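Local coordinates for reticulocyte binding protein (Streptococcus agalactiae COH1, PDB 3FAW) that probably hydrolyses alpha-1,6-glucosidic links in pullulan and related branched glucans as a secreted, cell-wall-anchored pullulanase of group B Streptococcus, at residues 302-307 against 676-681; 604-609 against 691-696. All coordinates share one frame; numbering follows the deposited sequence.

Contact 1: residues 302-307 against 676-681. With CA (calcium ion), chain C.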
ATOM      1  N   LEU A 302      17.560  13.751   0.176  1.00 12.88           N
ATOM      2  CA  LEU A 302      17.114  13.426   1.539  1.00 13.90           C
ATOM      3  C   LEU A 302      17.288  14.580   2.529  1.00 14.80           C
ATOM      4  O   LEU A 302      16.555  14.661   3.518  1.00 15.93           O
ATOM      5  CB  LEU A 302      17.840  12.183   2.075  1.00 13.93           C
ATOM      6  CG  LEU A 302      17.574  10.852   1.362  1.00 12.73           C
ATOM      7  CD1 LEU A 302      18.480   9.745   1.934  1.00  5.27           C
ATOM      8  CD2 LEU A 302      16.106  10.449   1.444  1.00  9.75           C
ATOM      9  N   ASP A 303      18.264  15.450   2.278  1.00 16.35           N
ATOM     10  CA  ASP A 303      18.472  16.644   3.104  1.00 17.09           C
ATOM     11  C   ASP A 303      17.201  17.501   3.170  1.00 16.13           C
ATOM     12  O   ASP A 303      16.832  17.987   4.239  1.00 17.59           O
ATOM     13  CB  ASP A 303      19.649  17.475   2.573  1.00 17.42           C
ATOM     14  CG  ASP A 303      21.015  16.918   2.988  1.00 21.32           C
ATOM     15  OD1 ASP A 303      21.080  15.845   3.629  1.00 18.70           O
ATOM     16  OD2 ASP A 303      22.039  17.565   2.668  1.00 22.17           O
ATOM     17  N   TYR A 304      16.536  17.666   2.029  1.00 14.32           N
ATOM     18  CA  TYR A 304      15.247  18.363   1.959  1.00 13.21           C
ATOM     19  C   TYR A 304      14.216  17.770   2.921  1.00 12.85           C
ATOM     20  O   TYR A 304      13.524  18.503   3.633  1.00 12.89           O
ATOM     21  CB  TYR A 304      14.691  18.305   0.532  1.00 13.58           C
ATOM     22  CG  TYR A 304      13.266  18.813   0.393  1.00 12.09           C
ATOM     23  CD1 TYR A 304      13.006  20.176   0.249  1.00 11.18           C
ATOM     24  CD2 TYR A 304      12.184  17.932   0.401  1.00 11.74           C
ATOM     25  CE1 TYR A 304      11.708  20.650   0.121  1.00 10.88           C
ATOM     26  CE2 TYR A 304      10.872  18.400   0.277  1.00 10.75           C
ATOM     27  CZ  TYR A 304      10.646  19.763   0.136  1.00 12.77           C
ATOM     28  OH  TYR A 304       9.368  20.250   0.008  1.00  9.47           O
ATOM     29  N   LEU A 305      14.114  16.442   2.923  1.00 12.41           N
ATOM     30  CA  LEU A 305      13.157  15.738   3.769  1.00 12.08           C
ATOM     31  C   LEU A 305      13.592  15.740   5.233  1.00 12.06           C
ATOM     32  O   LEU A 305      12.752  15.818   6.129  1.00 10.68           O
ATOM     33  CB  LEU A 305      12.949  14.304   3.273  1.00 11.71           C
ATOM     34  CG  LEU A 305      12.300  14.154   1.893  1.00 11.92           C
ATOM     35  CD1 LEU A 305      12.250  12.686   1.485  1.00  8.81           C
ATOM     36  CD2 LEU A 305      10.904  14.755   1.868  1.00  9.80           C
ATOM     37  N   GLN A 306      14.900  15.655   5.477  1.00 13.25           N
ATOM     38  CA  GLN A 306      15.431  15.800   6.835  1.00 14.03           C
ATOM     39  C   GLN A 306      15.045  17.169   7.405  1.00 13.85           C
ATOM     40  O   GLN A 306      14.583  17.268   8.542  1.00 13.34           O
ATOM     41  CB  GLN A 306      16.954  15.628   6.854  1.00 13.81           C
ATOM     42  CG  GLN A 306      17.568  15.685   8.248  1.00 15.91           C
ATOM     43  CD  GLN A 306      19.082  15.519   8.251  1.00 18.14           C
ATOM     44  OE1 GLN A 306      19.747  15.677   7.223  1.00 21.18           O
ATOM     45  NE2 GLN A 306      19.635  15.206   9.419  1.00 18.97           N
ATOM     46  N   LYS A 307      15.234  18.217   6.607  1.00 14.93           N
ATOM     47  CA  LYS A 307      14.858  19.575   7.007  1.00 15.53           C
ATOM     48  C   LYS A 307      13.342  19.711   7.163  1.00 13.79           C
ATOM     49  O   LYS A 307      12.868  20.313   8.124  1.00 11.29           O
ATOM     50  CB  LYS A 307      15.368  20.602   5.994  1.00 16.84           C
ATOM     51  CG  LYS A 307      16.886  20.757   5.952  1.00 18.49           C
ATOM     52  CD  LYS A 307      17.316  21.555   4.720  1.00 20.46           C
ATOM     53  CE  LYS A 307      18.818  21.843   4.712  1.00 23.66           C
ATOM     54  NZ  LYS A 307      19.638  20.645   4.359  1.00 26.50           N
ATOM     55  N   ALA A 676      11.543  23.499  -8.149  1.00 11.25           N
ATOM     56  CA  ALA A 676      11.503  24.963  -8.173  1.00 11.70           C
ATOM     57  C   ALA A 676      10.358  25.482  -7.306  1.00 12.20           C
ATOM     58  O   ALA A 676      10.555  26.358  -6.459  1.00 12.99           O
ATOM     59  CB  ALA A 676      11.357  25.465  -9.602  1.00 11.31           C
ATOM     60  N   ALA A 677       9.165  24.934  -7.521  1.00 12.01           N
ATOM     61  CA  ALA A 677       7.985  25.300  -6.737  1.00 11.81           C
ATOM     62  C   ALA A 677       8.187  25.023  -5.245  1.00 11.37           C
ATOM     63  O   ALA A 677       7.683  25.761  -4.400  1.00 11.65           O
ATOM     64  CB  ALA A 677       6.748  24.551  -7.254  1.00 11.39           C
ATOM     65  N   ALA A 678       8.925  23.958  -4.934  1.00 11.93           N
ATOM     66  CA  ALA A 678       9.205  23.568  -3.559  1.00 10.41           C
ATOM     67  C   ALA A 678      10.316  24.387  -2.889  1.00 11.36           C
ATOM     68  O   ALA A 678      10.251  24.626  -1.689  1.00 13.07           O
ATOM     69  CB  ALA A 678       9.548  22.079  -3.498  1.00 10.34           C
ATOM     70  N   THR A 679      11.333  24.807  -3.641  1.00 11.98           N
ATOM     71  CA  THR A 679      12.543  25.388  -3.028  1.00 13.21           C
ATOM     72  C   THR A 679      13.016  26.748  -3.554  1.00 15.28           C
ATOM     73  O   THR A 679      13.828  27.401  -2.897  1.00 14.87           O
ATOM     74  CB  THR A 679      13.738  24.426  -3.161  1.00 12.94           C
ATOM     75  OG1 THR A 679      13.988  24.174  -4.549  1.00 11.07           O
ATOM     76  CG2 THR A 679      13.459  23.117  -2.444  1.00 13.16           C
ATOM     77  N   ASP A 680      12.545  27.166  -4.728  1.00 17.40           N
ATOM     78  CA  ASP A 680      12.983  28.432  -5.318  1.00 18.63           C
ATOM     79  C   ASP A 680      12.144  29.592  -4.781  1.00 19.18           C
ATOM     80  O   ASP A 680      11.048  29.870  -5.281  1.00 18.90           O
ATOM     81  CB  ASP A 680      12.928  28.370  -6.849  1.00 19.16           C
ATOM     82  CG  ASP A 680      13.774  29.448  -7.507  1.00 20.90           C
ATOM     83  OD1 ASP A 680      13.773  30.596  -7.017  1.00 23.02           O
ATOM     84  OD2 ASP A 680      14.441  29.148  -8.519  1.00 24.72           O
ATOM     85  N   ASN A 681      12.678  30.264  -3.762  1.00 19.61           N
ATOM     86  CA  ASN A 681      11.974  31.340  -3.060  1.00 20.34           C
ATOM     87  C   ASN A 681      11.629  32.523  -3.964  1.00 19.60           C
ATOM     88  O   ASN A 681      10.540  33.080  -3.862  1.00 18.89           O
ATOM     89  CB  ASN A 681      12.806  31.848  -1.872  1.00 21.03           C
ATOM     90  CG  ASN A 681      13.081  30.766  -0.832  1.00 24.17           C
ATOM     91  OD1 ASN A 681      12.223  29.935  -0.537  1.00 29.70           O
ATOM     92  ND2 ASN A 681      14.283  30.784  -0.268  0.10 24.56           N
TER
HETATM   93 CA    CA C   2      13.025  21.296  10.218  1.00 27.01          CA
HETATM   94  O   HOH W   1      13.745  19.075  10.722  1.00 21.66           O
HETATM   95  O   HOH W   2      12.702  23.198   8.727  1.00 19.95           O
HETATM   96  O   HOH W   3      12.373  21.018  12.513  1.00 19.73           O
HETATM   97  O   HOH W   4      10.451  20.875  10.348  1.00 15.97           O

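Contact 2: residues 604-609 against 691-696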
ATOM      1  N   GLY A 604      -5.703  23.186   5.838  1.00 12.25           N
ATOM      2  CA  GLY A 604      -5.745  21.724   5.819  1.00 12.49           C
ATOM      3  C   GLY A 604      -4.549  21.078   6.493  1.00 12.01           C
ATOM      4  O   GLY A 604      -4.704  20.129   7.261  1.00 11.93           O
ATOM      5  N   ASN A 605      -3.353  21.595   6.205  1.00 12.78           N
ATOM      6  CA  ASN A 605      -2.119  21.075   6.798  1.00 11.71           C
ATOM      7  C   ASN A 605      -2.038  21.347   8.299  1.00 11.66           C
ATOM      8  O   ASN A 605      -1.533  20.517   9.055  1.00 11.12           O
ATOM      9  CB  ASN A 605      -0.883  21.642   6.085  1.00 11.60           C
ATOM     10  CG  ASN A 605      -0.692  21.068   4.684  1.00 10.92           C
ATOM     11  OD1 ASN A 605      -1.491  20.253   4.206  1.00  7.63           O
ATOM     12  ND2 ASN A 605       0.379  21.495   4.016  1.00  5.80           N
ATOM     13  N   VAL A 606      -2.534  22.505   8.729  1.00 12.07           N
ATOM     14  CA  VAL A 606      -2.624  22.816  10.157  1.00 11.47           C
ATOM     15  C   VAL A 606      -3.459  21.767  10.889  1.00 11.94           C
ATOM     16  O   VAL A 606      -3.042  21.244  11.926  1.00 12.63           O
ATOM     17  CB  VAL A 606      -3.247  24.206  10.406  1.00 11.78           C
ATOM     18  CG1 VAL A 606      -3.632  24.363  11.869  1.00 11.90           C
ATOM     19  CG2 VAL A 606      -2.290  25.308   9.984  1.00  8.78           C
ATOM     20  N   MET A 607      -4.631  21.457  10.338  1.00 11.24           N
ATOM     21  CA  MET A 607      -5.570  20.551  10.993  1.00 11.41           C
ATOM     22  C   MET A 607      -5.026  19.119  11.096  1.00 10.74           C
ATOM     23  O   MET A 607      -5.140  18.493  12.148  1.00 10.26           O
ATOM     24  CB  MET A 607      -6.934  20.592  10.288  1.00 10.66           C
ATOM     25  CG  MET A 607      -7.617  21.950  10.429  1.00 11.68           C
ATOM     26  SD  MET A 607      -9.289  22.035   9.777  1.00 13.05           S
ATOM     27  CE  MET A 607      -9.001  21.617   8.064  1.00 23.16           C
ATOM     28  N   ILE A 608      -4.411  18.618  10.027  1.00 11.00           N
ATOM     29  CA  ILE A 608      -3.801  17.281  10.051  1.00 11.46           C
ATOM     30  C   ILE A 608      -2.650  17.198  11.062  1.00 11.77           C
ATOM     31  O   ILE A 608      -2.533  16.218  11.801  1.00  9.73           O
ATOM     32  CB  ILE A 608      -3.290  16.846   8.644  1.00 11.16           C
ATOM     33  CG1 ILE A 608      -4.465  16.622   7.690  1.00 10.60           C
ATOM     34  CG2 ILE A 608      -2.442  15.565   8.735  1.00 12.18           C
ATOM     35  CD1 ILE A 608      -5.446  15.511   8.113  1.00  4.88           C
ATOM     36  N   LEU A 609      -1.817  18.236  11.105  1.00 12.45           N
ATOM     37  CA  LEU A 609      -0.610  18.211  11.931  1.00 11.99           C
ATOM     38  C   LEU A 609      -0.831  18.599  13.404  1.00 12.72           C
ATOM     39  O   LEU A 609       0.114  18.556  14.200  1.00 11.74           O
ATOM     40  CB  LEU A 609       0.477  19.070  11.290  1.00 11.53           C
ATOM     41  CG  LEU A 609       1.045  18.431  10.016  1.00 11.47           C
ATOM     42  CD1 LEU A 609       1.816  19.443   9.192  1.00  7.31           C
ATOM     43  CD2 LEU A 609       1.926  17.221  10.360  1.00  7.97           C
ATOM     44  N   GLN A 691       5.416  25.747   1.843  1.00 13.90           N
ATOM     45  CA  GLN A 691       6.284  24.647   2.270  1.00 14.48           C
ATOM     46  C   GLN A 691       6.998  24.973   3.589  1.00 14.23           C
ATOM     47  O   GLN A 691       7.168  24.088   4.439  1.00 12.84           O
ATOM     48  CB  GLN A 691       7.252  24.223   1.142  1.00 15.91           C
ATOM     49  CG  GLN A 691       8.678  24.725   1.240  1.00 19.43           C
ATOM     50  CD  GLN A 691       9.535  23.917   2.200  1.00 13.09           C
ATOM     51  OE1 GLN A 691       9.568  22.686   2.150  1.00 18.31           O
ATOM     52  NE2 GLN A 691      10.250  24.611   3.065  1.00 15.53           N
ATOM     53  N   ALA A 692       7.394  26.236   3.762  1.00 13.07           N
ATOM     54  CA  ALA A 692       7.983  26.699   5.019  1.00 12.92           C
ATOM     55  C   ALA A 692       6.942  26.675   6.136  1.00 13.28           C
ATOM     56  O   ALA A 692       7.262  26.395   7.289  1.00 13.18           O
ATOM     57  CB  ALA A 692       8.566  28.110   4.855  1.00 14.35           C
ATOM     58  N   TYR A 693       5.692  26.968   5.782  1.00 13.32           N
ATOM     59  CA  TYR A 693       4.572  26.876   6.722  1.00 12.86           C
ATOM     60  C   TYR A 693       4.392  25.426   7.195  1.00 12.34           C
ATOM     61  O   TYR A 693       4.278  25.162   8.395  1.00 12.41           O
ATOM     62  CB  TYR A 693       3.289  27.396   6.058  1.00 13.13           C
ATOM     63  CG  TYR A 693       2.221  27.887   7.012  1.00 14.58           C
ATOM     64  CD1 TYR A 693       2.316  29.143   7.608  1.00 14.81           C
ATOM     65  CD2 TYR A 693       1.096  27.115   7.286  1.00 10.83           C
ATOM     66  CE1 TYR A 693       1.329  29.607   8.471  1.00 13.65           C
ATOM     67  CE2 TYR A 693       0.104  27.572   8.151  1.00 13.86           C
ATOM     68  CZ  TYR A 693       0.225  28.816   8.739  1.00 14.34           C
ATOM     69  OH  TYR A 693      -0.760  29.266   9.596  1.00 10.13           O
ATOM     70  N   THR A 694       4.394  24.494   6.244  1.00 11.72           N
ATOM     71  CA  THR A 694       4.229  23.067   6.536  1.00 11.76           C
ATOM     72  C   THR A 694       5.400  22.503   7.350  1.00 12.31           C
ATOM     73  O   THR A 694       5.189  21.724   8.281  1.00 13.07           O
ATOM     74  CB  THR A 694       4.048  22.253   5.236  1.00 12.44           C
ATOM     75  OG1 THR A 694       2.951  22.792   4.490  1.00 11.42           O
ATOM     76  CG2 THR A 694       3.774  20.782   5.537  1.00  9.15           C
ATOM     77  N   ALA A 695       6.622  22.905   7.001  1.00 11.96           N
ATOM     78  CA  ALA A 695       7.823  22.524   7.760  1.00 11.63           C
ATOM     79  C   ALA A 695       7.739  22.948   9.231  1.00 11.65           C
ATOM     80  O   ALA A 695       8.103  22.184  10.124  1.00 11.58           O
ATOM     81  CB  ALA A 695       9.068  23.119   7.116  1.00 11.28           C
ATOM     82  N   GLY A 696       7.259  24.168   9.472  1.00 11.83           N
ATOM     83  CA  GLY A 696       7.059  24.684  10.829  1.00 10.07           C
ATOM     84  C   GLY A 696       5.956  23.992  11.616  1.00 10.04           C
ATOM     85  O   GLY A 696       6.033  23.880  12.840  1.00 10.14           O
TER

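Contact 1: residues 302-307 against 676-681
Tyr304 meets helix 675-679 with the CD1-CE1 side of its ring and with its hydroxyl end, and these two parts fall on different residues. Thr679 sets its methyl CG2 obliquely against the ring, 4.0 Å from CE1 of Tyr304 and just as far from CD1, so the methyl addresses the bond between those carbons rather than a single atom. Ala678 offers CB further out along the ring, 4.0 Å from Tyr304 OH and 4.4 Å from Tyr304 CZ. Both approaches are van der Waals contacts, that of Ala678 partly against the hydroxyl oxygen. The total buried surface is small, 93 Å², and Tyr304 supplies about half of it. With CG swung opposite the backbone N (chi1 171°), the tyrosine reaches outward from its helix and bridges backbones whose nearest CA atoms, those of Tyr304 and Thr679, are 9.0 Å apart.

In the chain, helix 302-308 lies between strands 269-273 and 312-315, adjacent members of the closed eight-stranded parallel barrel of the alpha-amylase-type (TIM-barrel) catalytic domain. Helix 675-679 comes after the last barrel strand, 614-618, so the contact joins an early and a late element of the chain on the outside of the barrel. Trp675 adds an edge-to-face ring contact to Tyr304, and Glu622 OE2 is hydrogen-bonded to the phenol OH. The hydroxyl of Thr679 is bonded to the carbonyl O of Trp675, one turn back, which fits a rotamer that turns CG2 to the tyrosine.

Away from this interface, the calcium ion is held by Lys307 O at 2.3 Å and by four waters. One of them, water 1, also donates to Gln306 O at 3.0 Å, tying two successive carbonyls of the helix to the hydrated metal.

Contact 2: residues 604-609 against 691-696
Asn605 holds CG opposite its carbonyl carbon (chi1 -72°), and Thr694 places OG1 in the same relation to its own backbone, which brings the amide nitrogen of Asn605 up to the hydroxyl of Thr694 between two helices. These are helix 590-609, which leads into the last strand of the TIM barrel, 614-618, and helix 685-703, which packs alongside it; the short segments run nearly parallel, 13° apart, with axes 10.0 Å from each other. The approach is closest at Asn605 and Thr694, whose CA atoms are separated by 6.7 Å.

There the amide nitrogen ND2 of Asn605 donates to OG1 of Thr694 over 2.9 Å. OG1 lies near the amide plane, but the N-H...O angle of 144° shows a bent bond. Gln621 NE2 bonds to the other end of the amide, OD1, a pairing that supports the assigned flip of the group. The threonine oxygen is also bonded to Thr690 O and, weakly, to Glu622 O, so this buried hydroxyl has several polar neighbours.

Apolar groups accompany the polar pair. Leu609, one helical turn beyond Asn605, brings CD1 to 4.4 Å from Thr694 CG2, and Leu697 extends the packing by touching Asn605, Val606 and Leu609. Tyr693 has CG opposite its backbone N, a torsion that carries the ring nearer to helix 590-609 than its base; its OH is bonded to Asp779 O further along the chain. The ring presents an edge to Val606, where CG2 lies near the ring plane, 3.8 Å from Tyr693 CE2.

Contact 2 is wholly buried and covers 190 Å², about twice the area of contact 1, which is only partly buried and includes the solvent-exposed Thr679. The chemistry differs as well: contact 2 pairs two neighbouring helices through an amide-hydroxyl bond flanked by apolar groups, whereas contact 1 rests on methyl groups against one tyrosine, whose polar end bonds elsewhere. Their centres are 15 Å apart, and helix 675-679 is followed directly by helix 685-703. Gln691, in the 691-696 segment, links them: its OE1 lies 3.3 Å from Tyr304 OH, a probable hydrogen bond, while its CG packs against Ala678 O.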